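Local coordinates for aromatic-amino-acid:2-oxoglutarate transaminase (Candida albicans, PDB 6HND), which probably transfers amino groups from aromatic amino acids to 2-oxoglutarate, using pyridoxal 5'-phosphate as its cofactor, at residues Glu188-Pro193 with Tyr245-Gly250. Residues are numbered along the deposited sequence; the frame is centred on the assembly and turned at random.
With PLP (pyridoxal-5'-phosphate), chain E.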
loop_
_atom_site.group_PDB
_atom_site.type_symbol
_atom_site.label_atom_id
_atom_site.label_comp_id
_atom_site.label_asym_id
_atom_site.label_seq_id
_atom_site.Cartn_x
_atom_site.Cartn_y
_atom_site.Cartn_z
ATOM N N GLU B 188 11.088 8.285 24.355
ATOM C CA GLU B 188 10.490 9.617 24.634
ATOM C C GLU B 188 10.721 10.552 23.448
ATOM O O GLU B 188 9.861 11.404 23.257
ATOM C CB GLU B 188 11.036 10.245 25.911
ATOM C CG GLU B 188 12.504 10.643 25.868
ATOM C CD GLU B 188 12.949 11.364 27.141
ATOM O OE1 GLU B 188 12.097 12.096 27.729
ATOM O OE2 GLU B 188 14.156 11.204 27.552
ATOM N N PHE B 189 11.844 10.409 22.726
ATOM C CA PHE B 189 12.045 10.993 21.371
ATOM C C PHE B 189 12.026 9.827 20.396
ATOM O O PHE B 189 12.768 8.824 20.646
ATOM C CB PHE B 189 13.334 11.812 21.249
ATOM C CG PHE B 189 13.417 12.899 22.287
ATOM C CD1 PHE B 189 12.805 14.123 22.082
ATOM C CD2 PHE B 189 14.076 12.677 23.486
ATOM C CE1 PHE B 189 12.842 15.106 23.050
ATOM C CE2 PHE B 189 14.095 13.661 24.461
ATOM C CZ PHE B 189 13.469 14.864 24.246
ATOM N N THR B 190 11.191 9.934 19.365
ATOM C CA THR B 190 10.886 8.786 18.489
ATOM C C THR B 190 10.583 9.253 17.057
ATOM O O THR B 190 10.597 10.487 16.765
ATOM C CB THR B 190 9.744 7.966 19.105
ATOM O OG1 THR B 190 9.677 6.678 18.485
ATOM C CG2 THR B 190 8.397 8.633 18.965
ATOM N N PHE B 191 10.372 8.269 16.191
ATOM C CA PHE B 191 9.740 8.401 14.863
ATOM C C PHE B 191 8.249 8.662 15.094
ATOM O O PHE B 191 7.461 7.713 15.223
ATOM C CB PHE B 191 10.083 7.165 14.031
ATOM C CG PHE B 191 9.565 7.217 12.623
ATOM C CD1 PHE B 191 10.038 8.172 11.747
ATOM C CD2 PHE B 191 8.596 6.329 12.189
ATOM C CE1 PHE B 191 9.546 8.232 10.455
ATOM C CE2 PHE B 191 8.109 6.393 10.894
ATOM C CZ PHE B 191 8.592 7.343 10.028
ATOM N N SER B 192 7.910 9.949 15.177
ATOM C CA SER B 192 6.551 10.540 15.369
ATOM C C SER B 192 5.446 9.776 14.638
ATOM O O SER B 192 4.397 9.536 15.218
ATOM C CB SER B 192 6.537 12.000 14.955
ATOM O OG SER B 192 7.230 12.775 15.916
ATOM N N PRO B 193 5.572 9.417 13.346
ATOM C CA PRO B 193 4.457 8.781 12.671
ATOM C C PRO B 193 4.019 7.485 13.382
ATOM O O PRO B 193 2.827 7.178 13.343
ATOM C CB PRO B 193 4.985 8.611 11.239
ATOM C CG PRO B 193 6.006 9.721 11.095
ATOM C CD PRO B 193 6.693 9.686 12.436
ATOM N N TYR B 245 8.390 -0.302 21.538
ATOM C CA TYR B 245 8.849 0.141 20.199
ATOM C C TYR B 245 10.208 0.790 20.416
ATOM O O TYR B 245 10.230 1.805 21.078
ATOM C CB TYR B 245 7.852 1.122 19.572
ATOM C CG TYR B 245 8.361 1.847 18.350
ATOM C CD1 TYR B 245 8.947 1.149 17.317
ATOM C CD2 TYR B 245 8.264 3.228 18.230
ATOM C CE1 TYR B 245 9.409 1.786 16.178
ATOM C CE2 TYR B 245 8.724 3.889 17.103
ATOM C CZ TYR B 245 9.301 3.158 16.074
ATOM O OH TYR B 245 9.759 3.749 14.945
ATOM N N THR B 246 11.278 0.198 19.897
ATOM C CA THR B 246 12.658 0.717 20.024
ATOM C C THR B 246 13.332 0.734 18.647
ATOM O O THR B 246 13.327 -0.270 17.948
ATOM C CB THR B 246 13.451 -0.091 21.065
ATOM O OG1 THR B 246 14.815 0.336 21.069
ATOM C CG2 THR B 246 13.371 -1.581 20.822
ATOM N N ILE B 247 13.907 1.876 18.308
ATOM C CA ILE B 247 14.817 2.072 17.158
ATOM C C ILE B 247 16.231 1.886 17.727
ATOM O O ILE B 247 16.908 2.911 18.056
ATOM C CB ILE B 247 14.539 3.458 16.531
ATOM C CG1 ILE B 247 13.043 3.681 16.308
ATOM C CG2 ILE B 247 15.335 3.639 15.239
ATOM C CD1 ILE B 247 12.612 5.125 16.291
ATOM N N ALA B 248 16.642 0.628 17.922
ATOM C CA ALA B 248 17.704 0.253 18.890
ATOM C C ALA B 248 19.047 0.719 18.344
ATOM O O ALA B 248 19.889 1.185 19.151
ATOM C CB ALA B 248 17.704 -1.233 19.208
ATOM N N THR B 249 19.229 0.609 17.030
ATOM C CA THR B 249 20.452 1.046 16.314
ATOM C C THR B 249 20.155 2.365 15.577
ATOM O O THR B 249 19.145 2.419 14.835
ATOM C CB THR B 249 20.914 -0.069 15.368
ATOM O OG1 THR B 249 20.972 -1.286 16.124
ATOM C CG2 THR B 249 22.231 0.260 14.690
ATOM N N GLY B 250 21.024 3.377 15.716
ATOM C CA GLY B 250 20.840 4.695 15.062
ATOM C C GLY B 250 19.472 5.276 15.394
ATOM O O GLY B 250 18.751 5.649 14.479
HETATM N N1 PLP E . 11.401 4.495 11.172
HETATM C C2 PLP E . 12.488 5.247 11.281
HETATM C C2A PLP E . 13.215 5.203 12.582
HETATM C C3 PLP E . 12.948 6.028 10.184
HETATM O O3 PLP E . 14.076 6.787 10.329
HETATM C C4 PLP E . 12.221 6.015 8.964
HETATM C C4A PLP E . 12.754 6.749 7.792
HETATM C C5 PLP E . 11.079 5.189 8.886
HETATM C C6 PLP E . 10.716 4.482 10.008
HETATM C C5A PLP E . 10.166 5.156 7.689
HETATM O O4P PLP E . 10.665 4.414 6.544
HETATM P P PLP E . 9.718 4.213 5.244
HETATM O O1P PLP E . 8.292 4.046 5.751
HETATM O O2P PLP E . 10.359 2.984 4.603
HETATM O O3P PLP E . 9.867 5.447 4.413
HETATM O O HOH W 1 10.759 4.568 19.969
#
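With CG of Phe-191 anti to the backbone N (chi1 -177°) and CG of Tyr-245 likewise (chi1 168°), the two side chains converge, and Tyr-245 OH ends 3.6 Å from Phe-191 CB. On Ile-247, chi1 of -48° sets CG1 beside its own backbone N, and the extended second torsion carries Ile-247 CD1 to a point 4.0 Å from Phe-191 CB, an apolar touch. The beta carbon of Phe-191 is thus approached by the phenol oxygen and by the isoleucine tip, while its ring runs on to the cofactor. There it lies face to face with the pyridine ring, the two nearly parallel and almost centred on each other: PLP C6 sits above the phenyl plane toward the rim, 3.4 Å from Phe-191 CE2. Over the opposite face, near the ring centre, stands Pro-193 CD, so the phenyl group is sandwiched between proline and pyridine. An aromatic residue stacked on the cofactor ring is a recurrent feature of fold-type I aminotransferases; here it comes from the loop that follows strand 183-187, next to strand 243-246 in the large mixed sheet. Ile-247 also lines the pocket, with CG2 3.7 Å from the C2A methyl group of PLP. The Tyr-245 hydroxyl is hydrogen-bonded to Asp-280, another residue of the PLP pocket, which helps fix the phenol where it meets Phe-191. Farther from the cofactor, Thr-190 OG1 approaches the tyrosine ring obliquely, 3.3 Å from Tyr-245 CE2. No direct hydrogen bond joins the segments; instead Thr-190 OG1 donates to a water at 2.8 Å, and this water in turn donates to Tyr-245 O at 3.0 Å. Phe-194 stacks on the Tyr-245 ring, and Leu-170 of helix 166-177 touches both Tyr-245 and Phe-191.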